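PDB 5EJJ: Ufm1-specific protease from Caenorhabditis elegans, which is a thiol protease that cleaves the peptide bond at the C-terminal glycine of the ubiquitin-like modifier UFM1, releasing it from its target proteins. Local coordinates for residues Q402-W407 / V555-P560; E472-V477 / K541-W546; R478-H483 / T489-G494; L503-N508 / T514-L519. All coordinates share one frame; numbering follows the deposited sequence.

Contact 1 (Q402-W407 / V555-P560)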
# COMPACT_ATOMS: atom_id res chain seq x y z
N GLN A 402 -15.12 -12.02 -9.71
CA GLN A 402 -13.88 -12.32 -9.03
C GLN A 402 -12.99 -11.07 -8.87
O GLN A 402 -12.46 -10.80 -7.78
CB GLN A 402 -13.14 -13.46 -9.74
CG GLN A 402 -13.76 -14.83 -9.47
CD GLN A 402 -13.00 -15.95 -10.16
OE1 GLN A 402 -12.38 -15.73 -11.20
NE2 GLN A 402 -13.03 -17.15 -9.57
N THR A 403 -12.85 -10.32 -9.95
CA THR A 403 -12.19 -9.03 -9.87
C THR A 403 -12.82 -8.17 -8.77
O THR A 403 -12.14 -7.77 -7.85
CB THR A 403 -12.21 -8.28 -11.19
OG1 THR A 403 -11.42 -8.99 -12.16
CG2 THR A 403 -11.66 -6.88 -11.01
N ILE A 404 -14.12 -7.94 -8.83
CA ILE A 404 -14.76 -7.16 -7.77
C ILE A 404 -14.45 -7.74 -6.39
O ILE A 404 -14.34 -7.02 -5.41
CB ILE A 404 -16.29 -7.07 -7.98
CG1 ILE A 404 -16.60 -6.34 -9.28
CG2 ILE A 404 -16.98 -6.34 -6.83
CD1 ILE A 404 -18.04 -6.33 -9.61
N TRP A 405 -14.30 -9.06 -6.32
CA TRP A 405 -14.05 -9.69 -5.03
C TRP A 405 -12.66 -9.34 -4.57
O TRP A 405 -12.46 -8.87 -3.45
CB TRP A 405 -14.22 -11.21 -5.09
CG TRP A 405 -14.20 -11.85 -3.72
CD1 TRP A 405 -13.11 -12.05 -2.93
CD2 TRP A 405 -15.32 -12.38 -2.99
NE1 TRP A 405 -13.48 -12.66 -1.76
CE2 TRP A 405 -14.83 -12.87 -1.77
CE3 TRP A 405 -16.69 -12.48 -3.26
CZ2 TRP A 405 -15.66 -13.46 -0.82
CZ3 TRP A 405 -17.51 -13.08 -2.31
CH2 TRP A 405 -16.99 -13.56 -1.10
N SER A 406 -11.69 -9.56 -5.46
CA SER A 406 -10.30 -9.31 -5.13
C SER A 406 -10.11 -7.88 -4.62
O SER A 406 -9.30 -7.64 -3.72
CB SER A 406 -9.41 -9.58 -6.33
OG SER A 406 -9.40 -8.49 -7.22
N TRP A 407 -10.86 -6.94 -5.16
CA TRP A 407 -10.76 -5.57 -4.69
C TRP A 407 -11.14 -5.50 -3.22
O TRP A 407 -10.54 -4.74 -2.47
CB TRP A 407 -11.64 -4.62 -5.50
CG TRP A 407 -11.57 -3.18 -5.10
CD1 TRP A 407 -10.92 -2.19 -5.75
CD2 TRP A 407 -12.20 -2.56 -3.96
NE1 TRP A 407 -11.09 -0.99 -5.10
CE2 TRP A 407 -11.87 -1.19 -4.00
CE3 TRP A 407 -13.00 -3.02 -2.92
CZ2 TRP A 407 -12.31 -0.29 -3.03
CZ3 TRP A 407 -13.44 -2.11 -1.96
CH2 TRP A 407 -13.10 -0.77 -2.03
N VAL A 555 -23.63 -2.93 -12.15
CA VAL A 555 -23.60 -3.16 -10.70
C VAL A 555 -22.41 -2.42 -10.07
O VAL A 555 -21.28 -2.48 -10.57
CB VAL A 555 -23.67 -4.66 -10.31
CG1 VAL A 555 -22.81 -5.51 -11.21
CG2 VAL A 555 -23.29 -4.87 -8.85
N LEU A 556 -22.72 -1.71 -8.98
CA LEU A 556 -21.86 -0.72 -8.37
C LEU A 556 -21.66 -1.04 -6.90
O LEU A 556 -22.41 -0.54 -6.05
CB LEU A 556 -22.52 0.65 -8.46
CG LEU A 556 -22.14 1.54 -9.65
CD1 LEU A 556 -22.33 0.82 -10.95
CD2 LEU A 556 -22.96 2.81 -9.63
N PRO A 557 -20.64 -1.87 -6.58
CA PRO A 557 -20.45 -2.37 -5.22
C PRO A 557 -20.21 -1.27 -4.19
O PRO A 557 -19.46 -0.33 -4.44
CB PRO A 557 -19.23 -3.27 -5.36
CG PRO A 557 -19.24 -3.70 -6.81
CD PRO A 557 -19.69 -2.47 -7.53
N GLN A 558 -20.88 -1.38 -3.05
CA GLN A 558 -20.72 -0.39 -1.99
C GLN A 558 -19.92 -0.99 -0.84
O GLN A 558 -20.27 -2.05 -0.32
CB GLN A 558 -22.08 0.10 -1.45
CG GLN A 558 -23.13 0.43 -2.51
CD GLN A 558 -22.86 1.75 -3.22
OE1 GLN A 558 -23.09 2.83 -2.67
NE2 GLN A 558 -22.37 1.66 -4.45
N PRO A 559 -18.85 -0.32 -0.43
CA PRO A 559 -18.04 -0.81 0.68
C PRO A 559 -18.69 -0.40 2.00
O PRO A 559 -19.31 0.68 2.05
CB PRO A 559 -16.71 -0.08 0.50
CG PRO A 559 -16.82 0.67 -0.81
CD PRO A 559 -18.27 0.90 -1.02
N PRO A 560 -18.54 -1.23 3.04
CA PRO A 560 -19.14 -0.95 4.36
C PRO A 560 -18.55 0.31 4.97
O PRO A 560 -17.72 0.94 4.33
CB PRO A 560 -18.80 -2.20 5.18
CG PRO A 560 -17.81 -2.97 4.37
CD PRO A 560 -17.95 -2.57 2.95

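Contact 2 (E472-V477 / K541-W546)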
# COMPACT_ATOMS: atom_id res chain seq x y z
N GLU A 472 -26.49 5.23 -24.22
CA GLU A 472 -27.09 5.91 -23.08
C GLU A 472 -26.21 5.67 -21.85
O GLU A 472 -26.48 6.18 -20.76
CB GLU A 472 -28.52 5.43 -22.82
CG GLU A 472 -29.31 6.38 -21.93
CD GLU A 472 -30.15 5.66 -20.87
OE1 GLU A 472 -31.28 5.23 -21.20
OE2 GLU A 472 -29.68 5.55 -19.70
N VAL A 473 -25.15 4.89 -22.04
CA VAL A 473 -24.17 4.68 -20.98
C VAL A 473 -23.60 6.06 -20.69
O VAL A 473 -23.49 6.48 -19.54
CB VAL A 473 -23.04 3.71 -21.43
CG1 VAL A 473 -21.94 3.64 -20.39
CG2 VAL A 473 -23.58 2.32 -21.67
N VAL A 474 -23.31 6.77 -21.77
CA VAL A 474 -22.72 8.11 -21.72
C VAL A 474 -23.52 9.13 -20.91
O VAL A 474 -22.98 9.77 -20.03
CB VAL A 474 -22.52 8.65 -23.12
CG1 VAL A 474 -21.63 9.88 -23.05
CG2 VAL A 474 -21.90 7.57 -24.00
N GLU A 475 -24.81 9.28 -21.20
CA GLU A 475 -25.63 10.24 -20.45
C GLU A 475 -25.71 9.89 -18.96
O GLU A 475 -26.46 10.52 -18.19
CB GLU A 475 -27.05 10.28 -21.00
CG GLU A 475 -27.17 10.39 -22.50
CD GLU A 475 -28.61 10.51 -22.93
OE1 GLU A 475 -28.99 9.85 -23.93
OE2 GLU A 475 -29.37 11.26 -22.27
N ARG A 476 -24.96 8.88 -18.56
CA ARG A 476 -24.99 8.41 -17.19
C ARG A 476 -23.57 8.44 -16.62
O ARG A 476 -23.34 8.06 -15.47
CB ARG A 476 -25.61 7.01 -17.14
CG ARG A 476 -26.75 6.88 -16.15
CD ARG A 476 -28.13 6.79 -16.78
NE ARG A 476 -29.14 6.99 -15.74
CZ ARG A 476 -29.49 6.08 -14.84
NH1 ARG A 476 -28.94 4.87 -14.86
NH2 ARG A 476 -30.41 6.36 -13.91
N VAL A 477 -22.63 8.92 -17.43
CA VAL A 477 -21.21 8.97 -17.06
C VAL A 477 -20.96 9.89 -15.87
O VAL A 477 -19.97 9.75 -15.17
CB VAL A 477 -20.33 9.43 -18.26
CG1 VAL A 477 -20.17 10.94 -18.26
CG2 VAL A 477 -18.97 8.76 -18.21
N LYS A 541 -11.34 2.96 -23.88
CA LYS A 541 -12.24 2.72 -24.99
C LYS A 541 -13.15 3.93 -25.21
O LYS A 541 -13.43 4.67 -24.27
CB LYS A 541 -13.06 1.45 -24.74
CG LYS A 541 -12.46 0.19 -25.39
CD LYS A 541 -11.46 -0.54 -24.50
CE LYS A 541 -10.99 -1.85 -25.13
NZ LYS A 541 -9.89 -1.68 -26.12
N PRO A 542 -13.60 4.15 -26.47
CA PRO A 542 -14.48 5.27 -26.83
C PRO A 542 -15.95 4.91 -26.61
O PRO A 542 -16.25 3.72 -26.61
CB PRO A 542 -14.23 5.43 -28.32
CG PRO A 542 -13.96 4.01 -28.78
CD PRO A 542 -13.20 3.36 -27.65
N ALA A 543 -16.83 5.89 -26.45
CA ALA A 543 -18.25 5.61 -26.17
C ALA A 543 -18.91 4.70 -27.21
O ALA A 543 -19.94 4.08 -26.94
CB ALA A 543 -19.05 6.91 -26.00
N SER A 544 -18.28 4.62 -28.38
CA SER A 544 -18.68 3.72 -29.47
C SER A 544 -18.19 2.27 -29.24
O SER A 544 -17.89 1.55 -30.19
CB SER A 544 -18.09 4.23 -30.79
OG SER A 544 -16.68 4.06 -30.83
N PHE A 545 -18.11 1.87 -27.97
CA PHE A 545 -17.69 0.53 -27.59
C PHE A 545 -18.92 -0.25 -27.14
O PHE A 545 -18.99 -1.47 -27.28
CB PHE A 545 -16.65 0.62 -26.47
CG PHE A 545 -16.15 -0.71 -25.95
CD1 PHE A 545 -15.22 -1.45 -26.68
CD2 PHE A 545 -16.55 -1.18 -24.71
CE1 PHE A 545 -14.72 -2.66 -26.18
CE2 PHE A 545 -16.06 -2.39 -24.21
CZ PHE A 545 -15.14 -3.13 -24.95
N TRP A 546 -19.91 0.48 -26.62
CA TRP A 546 -21.16 -0.14 -26.19
C TRP A 546 -22.19 -0.23 -27.33
O TRP A 546 -22.47 0.77 -28.00
CB TRP A 546 -21.75 0.64 -25.01
CG TRP A 546 -20.76 0.98 -23.93
CD1 TRP A 546 -20.45 2.23 -23.47
CD2 TRP A 546 -19.96 0.07 -23.17
NE1 TRP A 546 -19.51 2.15 -22.47
CE2 TRP A 546 -19.19 0.83 -22.27
CE3 TRP A 546 -19.82 -1.32 -23.15
CZ2 TRP A 546 -18.30 0.25 -21.38
CZ3 TRP A 546 -18.93 -1.89 -22.27
CH2 TRP A 546 -18.19 -1.11 -21.39

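Contact 3 (R478-H483 / T489-G494)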
# COMPACT_ATOMS: atom_id res chain seq x y z
N ARG A 478 -21.87 10.83 -15.65
CA ARG A 478 -21.81 11.74 -14.52
C ARG A 478 -21.87 10.97 -13.19
O ARG A 478 -20.97 11.10 -12.36
CB ARG A 478 -22.97 12.75 -14.61
CG ARG A 478 -22.57 14.23 -14.44
CD ARG A 478 -23.55 15.20 -15.13
NE ARG A 478 -23.49 15.12 -16.59
CZ ARG A 478 -22.57 15.73 -17.34
NH1 ARG A 478 -21.64 16.47 -16.76
NH2 ARG A 478 -22.59 15.60 -18.66
N GLU A 479 -22.91 10.17 -13.00
CA GLU A 479 -23.10 9.36 -11.79
C GLU A 479 -22.16 8.14 -11.71
O GLU A 479 -21.97 7.55 -10.64
CB GLU A 479 -24.56 8.91 -11.67
CG GLU A 479 -25.15 8.41 -12.99
CD GLU A 479 -26.67 8.51 -13.05
OE1 GLU A 479 -27.34 7.97 -12.13
OE2 GLU A 479 -27.19 9.14 -14.01
N LEU A 480 -21.57 7.78 -12.86
CA LEU A 480 -20.54 6.75 -12.93
C LEU A 480 -19.17 7.28 -12.49
O LEU A 480 -18.38 6.56 -11.85
CB LEU A 480 -20.46 6.16 -14.35
CG LEU A 480 -19.69 4.84 -14.50
CD1 LEU A 480 -20.41 3.71 -13.77
CD2 LEU A 480 -19.46 4.47 -15.96
N ALA A 481 -18.88 8.54 -12.83
CA ALA A 481 -17.70 9.23 -12.30
C ALA A 481 -17.87 9.46 -10.80
O ALA A 481 -16.96 9.21 -10.02
CB ALA A 481 -17.51 10.56 -13.01
N ARG A 482 -19.05 9.93 -10.42
CA ARG A 482 -19.40 10.13 -9.02
C ARG A 482 -19.17 8.86 -8.21
O ARG A 482 -18.79 8.93 -7.04
CB ARG A 482 -20.86 10.55 -8.91
CG ARG A 482 -21.32 10.78 -7.49
CD ARG A 482 -21.37 12.26 -7.17
NE ARG A 482 -21.32 12.51 -5.73
CZ ARG A 482 -20.23 12.89 -5.08
NH1 ARG A 482 -19.08 13.07 -5.73
NH2 ARG A 482 -20.28 13.08 -3.77
N HIS A 483 -19.41 7.70 -8.83
CA HIS A 483 -19.19 6.43 -8.15
C HIS A 483 -17.73 6.27 -7.81
O HIS A 483 -17.37 6.17 -6.63
CB HIS A 483 -19.63 5.23 -9.01
CG HIS A 483 -19.14 3.91 -8.49
ND1 HIS A 483 -19.62 3.33 -7.33
CD2 HIS A 483 -18.21 3.05 -8.99
CE1 HIS A 483 -19.00 2.18 -7.13
NE2 HIS A 483 -18.15 1.99 -8.12
N THR A 489 -15.09 1.42 -6.27
CA THR A 489 -14.97 -0.01 -6.59
C THR A 489 -15.06 -0.29 -8.08
O THR A 489 -15.64 0.50 -8.83
CB THR A 489 -16.08 -0.77 -5.93
OG1 THR A 489 -17.32 -0.09 -6.18
CG2 THR A 489 -15.85 -0.83 -4.43
N PRO A 490 -14.48 -1.41 -8.53
CA PRO A 490 -14.61 -1.68 -9.96
C PRO A 490 -16.08 -1.93 -10.28
O PRO A 490 -16.84 -2.40 -9.42
CB PRO A 490 -13.78 -2.95 -10.18
CG PRO A 490 -13.03 -3.18 -8.89
CD PRO A 490 -13.84 -2.53 -7.82
N VAL A 491 -16.48 -1.59 -11.49
CA VAL A 491 -17.88 -1.67 -11.89
C VAL A 491 -18.08 -2.80 -12.88
O VAL A 491 -17.35 -2.89 -13.88
CB VAL A 491 -18.36 -0.33 -12.49
CG1 VAL A 491 -19.65 -0.50 -13.26
CG2 VAL A 491 -18.51 0.70 -11.39
N MET A 492 -19.04 -3.67 -12.60
CA MET A 492 -19.41 -4.67 -13.58
C MET A 492 -20.51 -4.13 -14.47
O MET A 492 -21.60 -3.75 -14.01
CB MET A 492 -19.83 -5.99 -12.94
CG MET A 492 -20.35 -7.01 -13.96
SD MET A 492 -22.15 -7.03 -14.26
CE MET A 492 -22.23 -8.37 -15.45
N ILE A 493 -20.19 -4.08 -15.77
CA ILE A 493 -21.12 -3.63 -16.79
C ILE A 493 -21.73 -4.86 -17.45
O ILE A 493 -21.02 -5.72 -18.00
CB ILE A 493 -20.42 -2.67 -17.82
CG1 ILE A 493 -21.37 -2.20 -18.91
CG2 ILE A 493 -19.21 -3.31 -18.44
CD1 ILE A 493 -22.35 -1.19 -18.48
N GLY A 494 -23.05 -4.97 -17.33
CA GLY A 494 -23.81 -6.07 -17.89
C GLY A 494 -24.15 -5.78 -19.34
O GLY A 494 -25.20 -5.20 -19.64

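Contact 4 (L503-N508 / T514-L519)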
# COMPACT_ATOMS: atom_id res chain seq x y z
N LEU A 503 -13.12 0.25 -14.94
CA LEU A 503 -12.17 0.74 -13.95
C LEU A 503 -12.13 2.26 -13.85
O LEU A 503 -11.69 2.81 -12.84
CB LEU A 503 -10.78 0.21 -14.28
CG LEU A 503 -10.72 -1.31 -14.17
CD1 LEU A 503 -9.36 -1.82 -14.58
CD2 LEU A 503 -11.06 -1.74 -12.77
N GLY A 504 -12.58 2.95 -14.89
CA GLY A 504 -12.57 4.40 -14.86
C GLY A 504 -13.15 5.04 -16.10
O GLY A 504 -13.45 4.39 -17.10
N VAL A 505 -13.32 6.36 -16.02
CA VAL A 505 -13.85 7.14 -17.11
C VAL A 505 -12.88 8.26 -17.55
O VAL A 505 -11.95 8.61 -16.82
CB VAL A 505 -15.25 7.67 -16.74
CG1 VAL A 505 -16.24 6.53 -16.71
CG2 VAL A 505 -15.22 8.34 -15.40
N ASP A 506 -13.06 8.79 -18.76
CA ASP A 506 -12.26 9.91 -19.28
C ASP A 506 -13.24 10.96 -19.80
O ASP A 506 -13.54 11.02 -20.99
CB ASP A 506 -11.36 9.42 -20.42
CG ASP A 506 -10.14 10.32 -20.66
OD1 ASP A 506 -9.16 9.86 -21.32
OD2 ASP A 506 -10.17 11.48 -20.19
N PHE A 507 -13.74 11.80 -18.89
CA PHE A 507 -14.88 12.67 -19.17
C PHE A 507 -14.53 14.16 -19.30
O PHE A 507 -14.00 14.77 -18.37
CB PHE A 507 -15.95 12.47 -18.10
CG PHE A 507 -17.13 13.39 -18.22
CD1 PHE A 507 -17.69 13.65 -19.46
CD2 PHE A 507 -17.69 13.97 -17.10
CE1 PHE A 507 -18.78 14.50 -19.58
CE2 PHE A 507 -18.78 14.81 -17.20
CZ PHE A 507 -19.33 15.08 -18.44
N ASN A 508 -14.87 14.74 -20.45
CA ASN A 508 -14.61 16.14 -20.79
C ASN A 508 -15.92 16.95 -20.82
O ASN A 508 -16.59 17.00 -21.85
CB ASN A 508 -13.91 16.19 -22.16
CG ASN A 508 -13.45 17.58 -22.57
OD1 ASN A 508 -14.14 18.58 -22.34
ND2 ASN A 508 -12.29 17.64 -23.20
N THR A 514 -16.40 11.23 -24.32
CA THR A 514 -16.29 10.34 -23.17
C THR A 514 -15.59 9.02 -23.51
O THR A 514 -15.93 8.38 -24.51
CB THR A 514 -17.69 10.01 -22.59
OG1 THR A 514 -18.56 9.61 -23.65
CG2 THR A 514 -18.28 11.22 -21.88
N LYS A 515 -14.62 8.63 -22.69
CA LYS A 515 -13.97 7.33 -22.85
C LYS A 515 -14.11 6.47 -21.59
O LYS A 515 -14.44 6.97 -20.51
CB LYS A 515 -12.50 7.49 -23.26
CG LYS A 515 -12.29 8.32 -24.52
CD LYS A 515 -10.92 8.06 -25.15
CE LYS A 515 -10.77 6.60 -25.59
NZ LYS A 515 -9.54 6.33 -26.41
N PHE A 516 -13.87 5.16 -21.73
CA PHE A 516 -14.10 4.21 -20.64
C PHE A 516 -12.92 3.26 -20.46
O PHE A 516 -12.44 2.66 -21.43
CB PHE A 516 -15.36 3.39 -20.92
CG PHE A 516 -16.63 4.17 -20.85
CD1 PHE A 516 -17.34 4.26 -19.67
CD2 PHE A 516 -17.13 4.80 -21.97
CE1 PHE A 516 -18.52 4.98 -19.59
CE2 PHE A 516 -18.31 5.52 -21.91
CZ PHE A 516 -19.00 5.61 -20.72
N LEU A 517 -12.45 3.12 -19.22
CA LEU A 517 -11.35 2.20 -18.91
C LEU A 517 -11.87 0.79 -18.66
O LEU A 517 -12.51 0.51 -17.65
CB LEU A 517 -10.51 2.70 -17.74
CG LEU A 517 -9.30 1.83 -17.36
CD1 LEU A 517 -8.49 1.39 -18.57
CD2 LEU A 517 -8.41 2.56 -16.38
N VAL A 518 -11.58 -0.11 -19.60
CA VAL A 518 -12.19 -1.43 -19.59
C VAL A 518 -11.20 -2.57 -19.40
O VAL A 518 -10.22 -2.70 -20.14
CB VAL A 518 -12.99 -1.70 -20.88
CG1 VAL A 518 -13.69 -3.05 -20.78
CG2 VAL A 518 -13.98 -0.58 -21.13
N LEU A 519 -11.48 -3.37 -18.38
CA LEU A 519 -10.75 -4.60 -18.14
C LEU A 519 -11.64 -5.75 -18.64
O LEU A 519 -12.72 -6.01 -18.09
CB LEU A 519 -10.41 -4.73 -16.65
CG LEU A 519 -9.49 -5.87 -16.22
CD1 LEU A 519 -8.10 -5.72 -16.80
CD2 LEU A 519 -9.44 -5.96 -14.71

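Contact 1 (Q402-W407 / V555-P560)
Helix-on-sheet packing through small apolar patches defines this contact: Ile404 and Trp407, one turn apart on helix 396-409, meet Pro557 and Pro559 in the last part of strand 552-557 and the residues that follow, in the interior of the protease domain. The closer of the two meetings is made by the CG2 methyl of Ile404, which reaches Pro557 CG at 3.5 Å. That methyl stands anti to the backbone N (chi1 -62° for CG1), while the longer branch brings Ile404 CD1 to 4.0 Å from Pro557 CG. Both branches of Ile404 thus converge on Pro557 CG, the isoleucine lying roughly perpendicular to the proline side chain. Trp407 makes the lighter touch. Its CG anti to the backbone N carries the indole outward from the helix until Trp407 CH2, on the six-membered ring, comes 4.2 Å from Pro559 CG, at an oblique approach. On the helix itself, Thr403 O takes two donors, Trp407 N of the normal helical pattern at 3.1 Å and Ser406 OG at 2.9 Å, the hydroxyl lying in the carbonyl plane on a lone pair. In the proline-rich tail, Gln558 NE2 turns back to Leu556 O at 2.7 Å, its donor well above the carbonyl plane. Ile404 also rests on Met492 of strand 491-494, which extends the same hydrophobic layer. A helix that starts at Cys396, the inferred active-site cysteine, and packs on an antiparallel sheet is the hallmark of the papain-like fold of clan CA peptidases.

Contact 2 (E472-V477 / K541-W546)
Val474 O accepts the backbone N-H of Val477 at 2.8 Å, a bond that closes the short 3-10 segment just ahead of helix 477-484, while the Val474 side chain meets Ala543 across the contact. The main element is Val473 laid over the Trp546 indole. Its CG2 methyl sits 4.0 Å from the centroid of the five-membered ring of Trp546, 29° off the normal, a CH-pi contact over one face. The other methyl, Val473 CG1, stands anti to the backbone N (chi1 173°) and reaches Trp546 NE1 at 3.5 Å, so both branches follow the pyrrole part of the indole; Val473 CB is 3.6 Å from Trp546 CD1. Phe545 CD2 lies over the other face, 3.4 Å above the Trp546 ring plane and near the rim of the six-membered ring, so the two neighbours cover different ends of the indole. Beside this, Val474 CG2 meets Ala543 CB at 3.5 Å, a simple methyl-to-methyl contact at the more peripheral end. Phe516 of strand 514-519 adds a T-shaped ring contact to Trp546, whose side chain is about 8 Å from that of Asp520, an active-site residue by similarity. The two segments are therefore joined by methyl-aromatic and methyl-methyl contact, and it is the shape of these apolar groups, with no polar bond between the segments to set direction, that fits one against the other.

Contact 3 (R478-H483 / T489-G494)
His483 makes the close-packed part of this contact, meeting Thr489 at the ring edge and Val491 at an oblique approach, whereas Leu480, a turn earlier on the helix, touches Val491 more loosely. The ring is carried across with CG anti to the backbone N (chi1 167°). His483 NE2 donates to Thr489 O at 3.0 Å, with the N-H bent to 146° and the carbonyl oxygen near the ring plane. Thr489 OG1 lies at the ring edge, also 3.0 Å from His483 NE2; that hydroxyl is hydrogen-bonded to Pro557 O on the neighbouring strand. Beside this bond, Val491 CG2 approaches His483 CD2 at 3.4 Å, the histidine and valine side chains running antiparallel alongside each other. Topologically this is the second half of a beta-alpha-beta crossover: strand 462-467 leads through helix 477-484 into strand 491-494, with strand 552-557 lying between the two strands in the sheet. The same Val491 CG2, anti to the carbonyl carbon, also faces the helix one turn back, where Leu480 CD1 stays 4.3 Å away from it and only the end of the leucine comes near. Leu480 divides itself among several neighbours, among them Val505 and Phe516 of the adjoining hairpin. The far side of the helix belongs to solvent: Arg478 and Arg482 are exposed there, with Arg478 still brushing Phe507 along its way.

Contact 4 (L503-N508 / T514-L519)
Phe507 holds its ring anti to the backbone N (chi1 176°), and Thr514 sets CG2 anti to its carbonyl carbon (chi1 49° for OG1), so that the two side chains lie alongside each other, pointing the same way, with Thr514 CG2 at 3.5 Å from Phe507 CD1. They belong to the beta hairpin of strands 499-507 and 514-519, whose segments run antiparallel at 164°, with axes 4.5 Å apart. Val505 and Phe516, the next non-hydrogen-bonded pair, share this face: Val505 CG1 meets Phe516 CD1 at 3.9 Å, obliquely to the ring. Helix 477-484 packs over this layer, with Leu480 against both residues.

Between these pairs Asp506 and Lys515 form a hydrogen-bonded pair. Asp506 N donates to Lys515 O at 2.9 Å, and the return bond from Lys515 N ends on Asp506 O, both donors standing well above the carbonyl planes. Their side chains touch only at CB on the other face, for the lysine, bent at chi3, leads its amine away while the aspartate carboxylate is bound by Gly370 N. Nearer the catalytic end the ladder is irregular. Leu517 N donates to Gly504 O, and Leu517 O accepts from Leu503 N, not from Gly504 N, at 2.8 Å. With Leu503 near-helical in its backbone and two residues facing Leu517, this is consistent with a classic beta bulge. Leu519 directly precedes Asp520, an active-site residue by similarity, and Leu519 CB sits 3.7 Å from Leu503 CD1.

Followed from the N terminus, contact 1 opens first and closes last, joining helix 396-409 to strand 552-557, so its span of the chain encloses all the others. Within it, contact 2 ties the loop leading into helix 477-484 to the loop after strand 540-542. Contacts 3 and 4 both fall inside contact 2 and follow one another, contact 3 closing before contact 4 opens; none cross. Contact 3 joins helix 477-484 to strand 491-494, and contact 4 the two hairpin strands. All four reach the same antiparallel sheet, in which strands 552-557, 491-494, 499-507, 514-519 and 540-542 are neighbours in that order.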